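Local coordinates for like-Sm ribonucleoprotein core (Methanococcus vannielii, PDB 5MKN), which probably binds RNA as a ring of seven Sm-fold subunits, and holds uridine monophosphate in the crystal, at residues E45-E50 with P58-R63; V19-K24 with D65-V70; R6-L11 with Y36-N41. One frame throughout, in Å; residues are numbered along the deposited sequence.

Contact 1 of 3, residues E45-E50 with P58-R63. With U5P (uridine-5'-monophosphate), chain B; U5P (uridine-5'-monophosphate), chain C.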
loop_
_atom_site.group_PDB
_atom_site.type_symbol
_atom_site.label_atom_id
_atom_site.label_comp_id
_atom_site.label_asym_id
_atom_site.label_seq_id
_atom_site.Cartn_x
_atom_site.Cartn_y
_atom_site.Cartn_z
ATOM N N GLU A 45 -8.479 -24.557 9.401
ATOM C CA GLU A 45 -9.355 -25.291 10.305
ATOM C C GLU A 45 -8.681 -25.451 11.656
ATOM O O GLU A 45 -7.499 -25.797 11.731
ATOM C CB GLU A 45 -9.678 -26.674 9.741
ATOM C CG GLU A 45 -11.078 -26.851 9.191
ATOM C CD GLU A 45 -11.356 -28.303 8.819
ATOM O OE1 GLU A 45 -11.953 -28.543 7.742
ATOM O OE2 GLU A 45 -10.975 -29.202 9.610
ATOM N N ASN A 46 -9.441 -25.205 12.724
ATOM C CA ASN A 46 -8.962 -25.432 14.091
ATOM C C ASN A 46 -7.733 -24.576 14.400
ATOM O O ASN A 46 -6.768 -25.033 15.012
ATOM C CB ASN A 46 -8.669 -26.917 14.333
ATOM C CG ASN A 46 -9.817 -27.820 13.904
ATOM O OD1 ASN A 46 -10.922 -27.742 14.451
ATOM N ND2 ASN A 46 -9.561 -28.679 12.919
ATOM N N ALA A 47 -7.781 -23.317 13.982
ATOM C CA ALA A 47 -6.622 -22.444 14.074
ATOM C C ALA A 47 -6.335 -22.045 15.519
ATOM O O ALA A 47 -7.242 -21.909 16.345
ATOM C CB ALA A 47 -6.833 -21.195 13.218
ATOM N N LYS A 48 -5.052 -21.834 15.808
ATOM C CA LYS A 48 -4.593 -21.493 17.147
ATOM C C LYS A 48 -3.492 -20.452 17.045
ATOM O O LYS A 48 -2.546 -20.626 16.270
ATOM C CB LYS A 48 -4.086 -22.739 17.885
ATOM C CG LYS A 48 -3.820 -22.551 19.366
ATOM C CD LYS A 48 -3.211 -23.809 19.970
ATOM C CE LYS A 48 -4.095 -25.032 19.715
ATOM N NZ LYS A 48 -5.341 -25.000 20.529
ATOM N N ILE A 49 -3.619 -19.375 17.808
ATOM C CA ILE A 49 -2.565 -18.373 17.898
ATOM C C ILE A 49 -1.664 -18.714 19.077
ATOM O O ILE A 49 -2.132 -18.810 20.219
ATOM C CB ILE A 49 -3.142 -16.956 18.054
ATOM C CG1 ILE A 49 -4.357 -16.740 17.155
ATOM C CG2 ILE A 49 -2.074 -15.917 17.742
ATOM C CD1 ILE A 49 -5.384 -15.829 17.775
ATOM N N GLU A 50 -0.365 -18.866 18.807
ATOM C CA GLU A 50 0.614 -19.100 19.863
ATOM C C GLU A 50 0.689 -17.950 20.864
ATOM O O GLU A 50 1.487 -18.021 21.806
ATOM C CB GLU A 50 1.986 -19.359 19.231
ATOM C CG GLU A 50 2.962 -20.160 20.091
ATOM C CD GLU A 50 2.270 -21.139 21.028
ATOM O OE1 GLU A 50 2.445 -21.010 22.259
ATOM O OE2 GLU A 50 1.562 -22.045 20.537
ATOM N N PRO A 58 -12.523 -22.615 15.106
ATOM C CA PRO A 58 -12.865 -23.692 14.162
ATOM C C PRO A 58 -12.636 -23.293 12.718
ATOM O O PRO A 58 -12.161 -24.108 11.917
ATOM C CB PRO A 58 -14.345 -23.965 14.461
ATOM C CG PRO A 58 -14.570 -23.405 15.825
ATOM C CD PRO A 58 -13.669 -22.224 15.939
ATOM N N MET A 59 -12.947 -22.049 12.360
ATOM C CA MET A 59 -12.709 -21.568 11.007
ATOM C C MET A 59 -12.191 -20.139 11.065
ATOM O O MET A 59 -12.837 -19.259 11.645
ATOM C CB MET A 59 -13.976 -21.658 10.151
ATOM C CG MET A 59 -13.692 -21.611 8.660
ATOM S SD MET A 59 -12.099 -22.348 8.305
ATOM C CE MET A 59 -12.358 -23.030 6.661
ATOM N N LEU A 60 -11.023 -19.925 10.459
ATOM C CA LEU A 60 -10.353 -18.632 10.397
ATOM C C LEU A 60 -9.981 -18.352 8.952
ATOM O O LEU A 60 -9.430 -19.223 8.269
ATOM C CB LEU A 60 -9.096 -18.622 11.263
ATOM C CG LEU A 60 -8.743 -17.298 11.924
ATOM C CD1 LEU A 60 -9.802 -16.932 12.938
ATOM C CD2 LEU A 60 -7.375 -17.392 12.582
ATOM N N VAL A 61 -10.285 -17.147 8.483
ATOM C CA VAL A 61 -9.898 -16.720 7.144
ATOM C C VAL A 61 -8.946 -15.542 7.287
ATOM O O VAL A 61 -9.332 -14.485 7.802
ATOM C CB VAL A 61 -11.112 -16.345 6.282
ATOM C CG1 VAL A 61 -10.649 -15.600 5.015
ATOM C CG2 VAL A 61 -11.890 -17.592 5.927
ATOM N N VAL A 62 -7.715 -15.718 6.824
ATOM C CA VAL A 62 -6.661 -14.724 6.983
ATOM C C VAL A 62 -6.508 -13.942 5.687
ATOM O O VAL A 62 -6.307 -14.535 4.617
ATOM C CB VAL A 62 -5.331 -15.388 7.364
ATOM C CG1 VAL A 62 -4.185 -14.378 7.248
ATOM C CG2 VAL A 62 -5.424 -15.994 8.754
ATOM N N ARG A 63 -6.580 -12.608 5.785
ATOM C CA ARG A 63 -6.295 -11.750 4.640
ATOM C C ARG A 63 -4.808 -11.824 4.297
ATOM O O ARG A 63 -3.950 -11.514 5.134
ATOM C CB ARG A 63 -6.719 -10.308 4.920
ATOM C CG ARG A 63 -6.371 -9.354 3.782
ATOM C CD ARG A 63 -6.760 -7.899 4.062
ATOM N NE ARG A 63 -7.609 -7.380 2.992
ATOM C CZ ARG A 63 -7.164 -6.797 1.884
ATOM N NH1 ARG A 63 -5.868 -6.629 1.687
ATOM N NH2 ARG A 63 -8.020 -6.381 0.971
HETATM N N1 U5P B . -5.585 -8.140 -1.491
HETATM C C2 U5P B . -5.479 -9.063 -0.441
HETATM N N3 U5P B . -6.624 -9.781 -0.165
HETATM C C4 U5P B . -7.839 -9.671 -0.804
HETATM C C5 U5P B . -7.868 -8.711 -1.860
HETATM C C6 U5P B . -6.777 -7.995 -2.154
HETATM O O2 U5P B . -4.468 -9.266 0.216
HETATM O O4 U5P B . -8.780 -10.376 -0.454
HETATM C "C1'" U5P B . -4.450 -7.295 -1.903
HETATM C "C2'" U5P B . -3.204 -8.072 -2.317
HETATM O "O2'" U5P B . -2.423 -8.426 -1.200
HETATM C "C3'" U5P B . -2.535 -7.091 -3.269
HETATM C "C4'" U5P B . -3.723 -6.458 -3.978
HETATM O "O3'" U5P B . -1.841 -6.094 -2.519
HETATM O "O4'" U5P B . -4.842 -6.563 -3.052
HETATM C "C5'" U5P B . -4.092 -7.115 -5.285
HETATM O "O5'" U5P B . -3.088 -8.032 -5.706
HETATM N N1 U5P C . -9.685 -2.262 -1.675
HETATM C C2 U5P C . -10.343 -2.458 -0.457
HETATM N N3 U5P C . -11.652 -2.019 -0.434
HETATM C C4 U5P C . -12.334 -1.423 -1.477
HETATM C C5 U5P C . -11.590 -1.255 -2.688
HETATM C C6 U5P C . -10.326 -1.680 -2.747
HETATM O O2 U5P C . -9.818 -2.983 0.516
HETATM O O4 U5P C . -13.500 -1.076 -1.315
HETATM C "C1'" U5P C . -8.298 -2.734 -1.814
HETATM C "C2'" U5P C . -8.213 -4.257 -1.955
HETATM O "O2'" U5P C . -8.243 -4.919 -0.707
HETATM C "C3'" U5P C . -6.927 -4.421 -2.756
HETATM C "C4'" U5P C . -6.976 -3.223 -3.700
HETATM O "O3'" U5P C . -5.795 -4.306 -1.893
HETATM O "O4'" U5P C . -7.775 -2.207 -3.022
HETATM C "C5'" U5P C . -7.579 -3.526 -5.049
HETATM O "O5'" U5P C . -8.063 -4.865 -5.105
#

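Contact 2 of 3, residues V19-K24 with D65-V70. With U5P (uridine-5'-monophosphate), chain B.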
loop_
_atom_site.group_PDB
_atom_site.type_symbol
_atom_site.label_atom_id
_atom_site.label_comp_id
_atom_site.label_asym_id
_atom_site.label_seq_id
_atom_site.Cartn_x
_atom_site.Cartn_y
_atom_site.Cartn_z
ATOM N N VAL A 19 -0.141 -26.194 8.959
ATOM C CA VAL A 19 0.845 -25.224 8.515
ATOM C C VAL A 19 0.880 -24.114 9.549
ATOM O O VAL A 19 -0.011 -23.991 10.389
ATOM C CB VAL A 19 0.519 -24.642 7.127
ATOM C CG1 VAL A 19 0.557 -25.715 6.081
ATOM C CG2 VAL A 19 -0.839 -23.984 7.153
ATOM N N THR A 20 1.916 -23.287 9.474
ATOM C CA THR A 20 2.019 -22.134 10.352
ATOM C C THR A 20 2.109 -20.871 9.513
ATOM O O THR A 20 2.939 -20.776 8.599
ATOM C CB THR A 20 3.214 -22.247 11.295
ATOM O OG1 THR A 20 3.294 -23.585 11.795
ATOM C CG2 THR A 20 3.027 -21.309 12.462
ATOM N N VAL A 21 1.245 -19.915 9.819
ATOM C CA VAL A 21 1.190 -18.644 9.122
ATOM C C VAL A 21 1.685 -17.593 10.094
ATOM O O VAL A 21 0.985 -17.245 11.054
ATOM C CB VAL A 21 -0.225 -18.309 8.628
ATOM C CG1 VAL A 21 -0.226 -16.948 7.962
ATOM C CG2 VAL A 21 -0.756 -19.389 7.677
ATOM N N TYR A 22 2.885 -17.082 9.853
ATOM C CA TYR A 22 3.356 -15.937 10.612
ATOM C C TYR A 22 2.828 -14.658 9.975
ATOM O O TYR A 22 2.724 -14.552 8.750
ATOM C CB TYR A 22 4.882 -15.907 10.666
ATOM C CG TYR A 22 5.546 -17.140 11.246
ATOM C CD1 TYR A 22 5.574 -18.338 10.541
ATOM C CD2 TYR A 22 6.205 -17.089 12.469
ATOM C CE1 TYR A 22 6.199 -19.454 11.051
ATOM C CE2 TYR A 22 6.837 -18.196 12.983
ATOM C CZ TYR A 22 6.833 -19.377 12.276
ATOM O OH TYR A 22 7.474 -20.476 12.801
ATOM N N LEU A 23 2.485 -13.690 10.813
ATOM C CA LEU A 23 1.919 -12.430 10.364
ATOM C C LEU A 23 2.846 -11.277 10.725
ATOM O O LEU A 23 3.706 -11.392 11.603
ATOM C CB LEU A 23 0.533 -12.200 10.976
ATOM C CG LEU A 23 -0.465 -13.331 10.738
ATOM C CD1 LEU A 23 -1.769 -13.001 11.400
ATOM C CD2 LEU A 23 -0.663 -13.572 9.268
ATOM N N LYS A 24 2.645 -10.150 10.039
ATOM C CA LYS A 24 3.539 -9.011 10.204
ATOM C C LYS A 24 3.535 -8.465 11.630
ATOM O O LYS A 24 4.518 -7.844 12.045
ATOM C CB LYS A 24 3.166 -7.910 9.208
ATOM C CG LYS A 24 3.160 -8.356 7.762
ATOM C CD LYS A 24 2.818 -7.212 6.820
ATOM C CE LYS A 24 2.853 -7.699 5.371
ATOM N NZ LYS A 24 2.877 -6.584 4.370
ATOM N N ASP A 65 -2.600 -10.151 2.795
ATOM C CA ASP A 65 -1.645 -9.065 2.978
ATOM C C ASP A 65 -1.120 -8.978 4.404
ATOM O O ASP A 65 -0.273 -8.121 4.679
ATOM C CB ASP A 65 -2.253 -7.719 2.522
ATOM C CG ASP A 65 -3.285 -7.133 3.497
ATOM O OD1 ASP A 65 -3.630 -7.755 4.522
ATOM O OD2 ASP A 65 -3.749 -6.001 3.229
ATOM N N ASN A 66 -1.592 -9.828 5.315
ATOM C CA ASN A 66 -1.005 -9.912 6.646
ATOM C C ASN A 66 0.104 -10.944 6.728
ATOM O O ASN A 66 0.832 -10.961 7.720
ATOM C CB ASN A 66 -2.067 -10.253 7.695
ATOM C CG ASN A 66 -3.194 -9.263 7.713
ATOM O OD1 ASN A 66 -3.069 -8.180 8.282
ATOM N ND2 ASN A 66 -4.309 -9.625 7.081
ATOM N N VAL A 67 0.255 -11.779 5.707
ATOM C CA VAL A 67 1.154 -12.919 5.776
ATOM C C VAL A 67 2.594 -12.457 5.606
ATOM O O VAL A 67 2.921 -11.684 4.694
ATOM C CB VAL A 67 0.785 -13.964 4.715
ATOM C CG1 VAL A 67 1.907 -14.961 4.569
ATOM C CG2 VAL A 67 -0.501 -14.652 5.094
ATOM N N LEU A 68 3.462 -12.945 6.487
ATOM C CA LEU A 68 4.895 -12.759 6.353
ATOM C C LEU A 68 5.521 -13.941 5.620
ATOM O O LEU A 68 6.085 -13.779 4.535
ATOM C CB LEU A 68 5.503 -12.557 7.744
ATOM C CG LEU A 68 6.873 -11.895 7.764
ATOM C CD1 LEU A 68 6.889 -10.848 8.833
ATOM C CD2 LEU A 68 7.882 -12.893 8.087
ATOM N N TYR A 69 5.409 -15.139 6.182
ATOM C CA TYR A 69 5.693 -16.367 5.452
ATOM C C TYR A 69 4.849 -17.476 6.061
ATOM O O TYR A 69 4.295 -17.336 7.156
ATOM C CB TYR A 69 7.199 -16.724 5.459
ATOM C CG TYR A 69 7.916 -16.508 6.776
ATOM C CD1 TYR A 69 7.493 -17.146 7.931
ATOM C CD2 TYR A 69 9.033 -15.674 6.866
ATOM C CE1 TYR A 69 8.150 -16.947 9.139
ATOM C CE2 TYR A 69 9.697 -15.481 8.080
ATOM C CZ TYR A 69 9.240 -16.111 9.212
ATOM O OH TYR A 69 9.888 -15.918 10.415
ATOM N N VAL A 70 4.755 -18.584 5.332
ATOM C CA VAL A 70 4.004 -19.758 5.751
ATOM C C VAL A 70 4.929 -20.964 5.703
ATOM O O VAL A 70 5.580 -21.204 4.678
ATOM C CB VAL A 70 2.777 -19.992 4.854
ATOM C CG1 VAL A 70 2.271 -21.420 5.008
ATOM C CG2 VAL A 70 1.701 -18.978 5.175
HETATM N N1 U5P B . -5.585 -8.140 -1.491
HETATM C C2 U5P B . -5.479 -9.063 -0.441
HETATM N N3 U5P B . -6.624 -9.781 -0.165
HETATM C C4 U5P B . -7.839 -9.671 -0.804
HETATM C C5 U5P B . -7.868 -8.711 -1.860
HETATM C C6 U5P B . -6.777 -7.995 -2.154
HETATM O O2 U5P B . -4.468 -9.266 0.216
HETATM O O4 U5P B . -8.780 -10.376 -0.454
HETATM C "C1'" U5P B . -4.450 -7.295 -1.903
HETATM C "C2'" U5P B . -3.204 -8.072 -2.317
HETATM O "O2'" U5P B . -2.423 -8.426 -1.200
HETATM C "C3'" U5P B . -2.535 -7.091 -3.269
HETATM C "C4'" U5P B . -3.723 -6.458 -3.978
HETATM O "O3'" U5P B . -1.841 -6.094 -2.519
HETATM O "O4'" U5P B . -4.842 -6.563 -3.052
HETATM C "C5'" U5P B . -4.092 -7.115 -5.285
HETATM O "O5'" U5P B . -3.088 -8.032 -5.706
#

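Contact 3 of 3, residues R6-L11 with Y36-N41. With U5P (uridine-5'-monophosphate), chain B; U5P (uridine-5'-monophosphate), chain D.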
loop_
_atom_site.group_PDB
_atom_site.type_symbol
_atom_site.label_atom_id
_atom_site.label_comp_id
_atom_site.label_asym_id
_atom_site.label_seq_id
_atom_site.Cartn_x
_atom_site.Cartn_y
_atom_site.Cartn_z
ATOM N N ARG A 6 5.757 -20.794 -9.700
ATOM C CA ARG A 6 4.516 -20.721 -8.938
ATOM C C ARG A 6 4.784 -21.138 -7.499
ATOM O O ARG A 6 4.369 -22.214 -7.054
ATOM C CB ARG A 6 3.437 -21.571 -9.607
ATOM C CG ARG A 6 3.466 -21.487 -11.119
ATOM C CD ARG A 6 2.135 -21.804 -11.704
ATOM N NE ARG A 6 2.174 -22.349 -13.060
ATOM C CZ ARG A 6 2.328 -23.641 -13.304
ATOM N NH1 ARG A 6 2.454 -24.463 -12.279
ATOM N NH2 ARG A 6 2.346 -24.116 -14.539
ATOM N N PRO A 7 5.474 -20.286 -6.736
ATOM C CA PRO A 7 5.743 -20.604 -5.326
ATOM C C PRO A 7 4.494 -20.871 -4.524
ATOM O O PRO A 7 4.590 -21.405 -3.410
ATOM C CB PRO A 7 6.463 -19.345 -4.816
ATOM C CG PRO A 7 6.019 -18.256 -5.745
ATOM C CD PRO A 7 5.901 -18.921 -7.085
ATOM N N LEU A 8 3.327 -20.499 -5.036
ATOM C CA LEU A 8 2.088 -20.767 -4.330
ATOM C C LEU A 8 1.625 -22.216 -4.471
ATOM O O LEU A 8 0.646 -22.603 -3.824
ATOM C CB LEU A 8 1.013 -19.793 -4.814
ATOM C CG LEU A 8 1.333 -18.349 -4.424
ATOM C CD1 LEU A 8 0.180 -17.399 -4.758
ATOM C CD2 LEU A 8 1.684 -18.294 -2.933
ATOM N N ASP A 9 2.314 -23.031 -5.270
ATOM C CA ASP A 9 1.955 -24.437 -5.374
ATOM C C ASP A 9 2.415 -25.248 -4.172
ATOM O O ASP A 9 1.762 -26.233 -3.813
ATOM C CB ASP A 9 2.531 -25.017 -6.655
ATOM C CG ASP A 9 1.901 -24.412 -7.872
ATOM O OD1 ASP A 9 0.928 -23.652 -7.691
ATOM O OD2 ASP A 9 2.374 -24.668 -8.997
ATOM N N ALA A 10 3.527 -24.864 -3.540
ATOM C CA ALA A 10 3.873 -25.458 -2.255
ATOM C C ALA A 10 2.743 -25.305 -1.250
ATOM O O ALA A 10 2.631 -26.127 -0.336
ATOM C CB ALA A 10 5.154 -24.836 -1.696
ATOM N N LEU A 11 1.907 -24.271 -1.403
ATOM C CA LEU A 11 0.708 -24.142 -0.579
ATOM C C LEU A 11 -0.356 -25.166 -0.970
ATOM O O LEU A 11 -1.087 -25.659 -0.099
ATOM C CB LEU A 11 0.140 -22.723 -0.687
ATOM C CG LEU A 11 0.617 -21.680 0.327
ATOM C CD1 LEU A 11 -0.301 -20.463 0.355
ATOM C CD2 LEU A 11 0.717 -22.298 1.703
ATOM N N TYR A 36 -6.461 -21.615 -0.232
ATOM C CA TYR A 36 -5.662 -20.422 -0.485
ATOM C C TYR A 36 -6.011 -19.834 -1.856
ATOM O O TYR A 36 -6.519 -20.528 -2.738
ATOM C CB TYR A 36 -4.161 -20.740 -0.404
ATOM C CG TYR A 36 -3.623 -21.467 -1.621
ATOM C CD1 TYR A 36 -3.698 -22.857 -1.723
ATOM C CD2 TYR A 36 -3.044 -20.759 -2.675
ATOM C CE1 TYR A 36 -3.205 -23.520 -2.835
ATOM C CE2 TYR A 36 -2.556 -21.412 -3.805
ATOM C CZ TYR A 36 -2.637 -22.789 -3.878
ATOM O OH TYR A 36 -2.149 -23.420 -4.995
ATOM N N ASP A 37 -5.719 -18.539 -2.041
ATOM C CA ASP A 37 -5.871 -17.878 -3.341
ATOM C C ASP A 37 -4.586 -17.130 -3.705
ATOM O O ASP A 37 -3.628 -17.059 -2.925
ATOM C CB ASP A 37 -7.079 -16.923 -3.374
ATOM C CG ASP A 37 -7.058 -15.881 -2.253
ATOM O OD1 ASP A 37 -5.977 -15.563 -1.714
ATOM O OD2 ASP A 37 -8.137 -15.357 -1.912
ATOM N N LEU A 38 -4.579 -16.552 -4.908
ATOM C CA LEU A 38 -3.392 -15.876 -5.420
ATOM C C LEU A 38 -3.047 -14.602 -4.659
ATOM O O LEU A 38 -1.948 -14.076 -4.854
ATOM C CB LEU A 38 -3.569 -15.564 -6.909
ATOM C CG LEU A 38 -3.701 -16.795 -7.810
ATOM C CD1 LEU A 38 -3.669 -16.412 -9.284
ATOM C CD2 LEU A 38 -2.610 -17.824 -7.483
ATOM N N HIS A 39 -3.951 -14.080 -3.825
ATOM C CA HIS A 39 -3.591 -13.024 -2.886
ATOM C C HIS A 39 -2.863 -13.565 -1.666
ATOM O O HIS A 39 -2.378 -12.772 -0.849
ATOM C CB HIS A 39 -4.831 -12.261 -2.391
ATOM C CG HIS A 39 -5.764 -11.815 -3.475
ATOM N ND1 HIS A 39 -5.583 -10.647 -4.183
ATOM C CD2 HIS A 39 -6.905 -12.368 -3.950
ATOM C CE1 HIS A 39 -6.562 -10.508 -5.058
ATOM N NE2 HIS A 39 -7.381 -11.537 -4.933
ATOM N N MET A 40 -2.807 -14.893 -1.524
ATOM C CA MET A 40 -2.324 -15.601 -0.342
ATOM C C MET A 40 -3.274 -15.490 0.839
ATOM O O MET A 40 -2.845 -15.633 1.984
ATOM C CB MET A 40 -0.921 -15.145 0.073
ATOM C CG MET A 40 0.172 -15.586 -0.878
ATOM S SD MET A 40 1.783 -15.259 -0.167
ATOM C CE MET A 40 1.630 -16.134 1.387
ATOM N N ASN A 41 -4.554 -15.220 0.591
ATOM C CA ASN A 41 -5.584 -15.490 1.593
ATOM C C ASN A 41 -5.615 -16.982 1.906
ATOM O O ASN A 41 -5.493 -17.823 1.009
ATOM C CB ASN A 41 -6.973 -15.064 1.096
ATOM C CG ASN A 41 -7.110 -13.570 0.901
ATOM O OD1 ASN A 41 -6.735 -12.779 1.769
ATOM N ND2 ASN A 41 -7.687 -13.175 -0.235
HETATM N N1 U5P B . -5.585 -8.140 -1.491
HETATM C C2 U5P B . -5.479 -9.063 -0.441
HETATM N N3 U5P B . -6.624 -9.781 -0.165
HETATM C C4 U5P B . -7.839 -9.671 -0.804
HETATM C C5 U5P B . -7.868 -8.711 -1.860
HETATM C C6 U5P B . -6.777 -7.995 -2.154
HETATM O O2 U5P B . -4.468 -9.266 0.216
HETATM O O4 U5P B . -8.780 -10.376 -0.454
HETATM C "C1'" U5P B . -4.450 -7.295 -1.903
HETATM C "C2'" U5P B . -3.204 -8.072 -2.317
HETATM O "O2'" U5P B . -2.423 -8.426 -1.200
HETATM C "C3'" U5P B . -2.535 -7.091 -3.269
HETATM C "C4'" U5P B . -3.723 -6.458 -3.978
HETATM O "O3'" U5P B . -1.841 -6.094 -2.519
HETATM O "O4'" U5P B . -4.842 -6.563 -3.052
HETATM C "C5'" U5P B . -4.092 -7.115 -5.285
HETATM O "O5'" U5P B . -3.088 -8.032 -5.706
HETATM N N1 U5P D . 1.181 -9.202 -3.613
HETATM C C2 U5P D . 1.974 -9.986 -2.785
HETATM N N3 U5P D . 1.694 -11.326 -2.824
HETATM C C4 U5P D . 0.728 -11.946 -3.587
HETATM C C5 U5P D . -0.046 -11.072 -4.416
HETATM C C6 U5P D . 0.201 -9.757 -4.404
HETATM O O2 U5P D . 2.859 -9.540 -2.072
HETATM O O4 U5P D . 0.603 -13.167 -3.512
HETATM C "C1'" U5P D . 1.452 -7.760 -3.635
HETATM C "C2'" U5P D . 2.686 -7.405 -4.458
HETATM O "O2'" U5P D . 3.880 -7.605 -3.733
HETATM C "C3'" U5P D . 2.392 -5.960 -4.832
HETATM C "C4'" U5P D . 0.882 -5.977 -5.054
HETATM O "O3'" U5P D . 2.703 -5.105 -3.732
HETATM O "O4'" U5P D . 0.373 -7.098 -4.270
HETATM C "C5'" U5P D . 0.463 -6.128 -6.498
HETATM O "O5'" U5P D . 1.589 -6.326 -7.350
#

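Contact 1 of 3, residues E45-E50 with P58-R63
N46 turns the corner in the left-handed helical region (phi 61°), rare for most residues but well tolerated by asparagine, and from there its N reaches P58 O at 3.0 Å. This is the one clear hydrogen bond between 45-50 and 58-63. The N-H points almost straight at the oxygen (169°), yet the donor lies above the carbonyl plane, 51° out of it. E45 CA adds a C-H...O contact to P58 O at 3.4 Å, with the E45 side chain running past the same carbonyl before OE2 reaches a salt bridge with R32. E45 and M59 form an antiparallel non-hydrogen-bonded pair, both side chains on one face. The two segments belong to the hairpin of strands 47-49 and 56-62 in the strongly bent sheet of the Sm fold; the corners at E45-N46 and P58-M59 are where that bend is made. Past the corners, A47 CB packs against L60 CD2 at 3.9 Å and equally close to L60 CB. L60 also meets Y69 of a neighbouring subunit, and L60-V62 pair with a strand there. At the far end R63, CG anti to the backbone N, stretches out and bends further along, so that one guanidinium face lies over the chain B uracil, whose N3 is 3.6 Å from its plane. NH1 is held by D65 and NH2 by H39 O of that neighbouring subunit.

Contact 2 of 3, residues V19-K24 with D65-V70
N66 O is approached by two neighbouring groups of the opposite strand: K24 N donates to it at 3.1 Å, nearly in line with the C=O, and L23 CA gives a C-H...O contact at 3.2 Å. Two residues further along the pairing, L68 N donates to Y22 O at 2.9 Å in a nearly straight bond (171°). These bonds pin strand 18-23 to strand 67-71, the antiparallel pairing of first and last strands that closes the small Sm barrel. On the inner face, V21 CG2 meets V70 CG2 at 3.5 Å, while V21 CG1 turns across V67 CG2 at 3.7 Å. The other face carries the tyrosines. Y69 presents its edge to the face of Y22 in an offset edge-to-face pair, centroids of the two rings 4.9 Å apart and planes at 67°; Y69 CE1 leads, off-centre over the Y22 ring. With its CG between the backbone N and the carbonyl carbon (chi1 41°), Y69 is folded back over the strand toward that ring. An alanine in place of Y22 is likely to leave the Y69 edge without its facing ring and to strip packing from F57 of a neighbouring subunit. The K24 chain extends past N66 O and D65 O to a salt bridge with D65 of that subunit; the D65 of this chain accepts K24 of the neighbouring subunit on the other side and also holds R63, and its N makes a weak bond to O2 of the chain B nucleotide. Lysine-aspartate links thus tie neighbouring subunits together right beside the uridine pocket.

Contact 3 of 3, residues R6-L11 with Y36-N41
A type I turn from R6 to D9 leads into the short N-terminal helix, and a second type I turn, D37 to M40, forms part of the loop between strands 28-36 and 42-44; L8 CA and L38 CA are 7.4 Å apart. Y36 and L8 share most of the packing. Y36 CG stands between the backbone N and the carbonyl carbon (chi1 76°), which turns the ring to L11. L11 CB lies squarely over its face, 3.9 Å from the centroid and 8° off the normal, a CH-pi contact, while L11 CD1 touches Y36 CB. L8 splits its two methyls between neighbours in the turn: CD1 goes to L38 CD2 at 3.9 Å and CD2 to M40 CG at 3.7 Å. Helix and loop are parts of the Sm fold, and D37-N41 belongs to the Sm1 motif, whose H39 and N41 contact the bound uridine here, consistent with base recognition. D37 OD2 offers its syn lone pair to N41 ND2 at 2.8 Å, close to the amide plane. With N41 OD1 taken by G64 N, the amide is fixed in rotation, and ND2 also donates to O4 of the chain B uracil at 3.0 Å. H39 lays one ring face against that same base.

How the contacts relate
The chain B nucleotide is where the three contacts converge: R63 of contact 1 and H39 of contact 3 lie on opposite faces of its uracil, with D65 of contact 2 near O2 and N41 at O4. R63 CA is 3.1 Å from N41 OD1, joining contacts 1 and 3 there although their centres are about 17 Å apart. Contact 2, centred about 12 Å from each of the others, lies against both: V62 CG1 meets L23 CD2 at 4.1 Å, and V70 CG1 meets L11 CD2 at 3.8 Å. Contact 1 is nested inside the loop closed by contact 2, whereas contact 3 alternates with contact 2 along the chain, bringing the N-terminal helix onto the barrel.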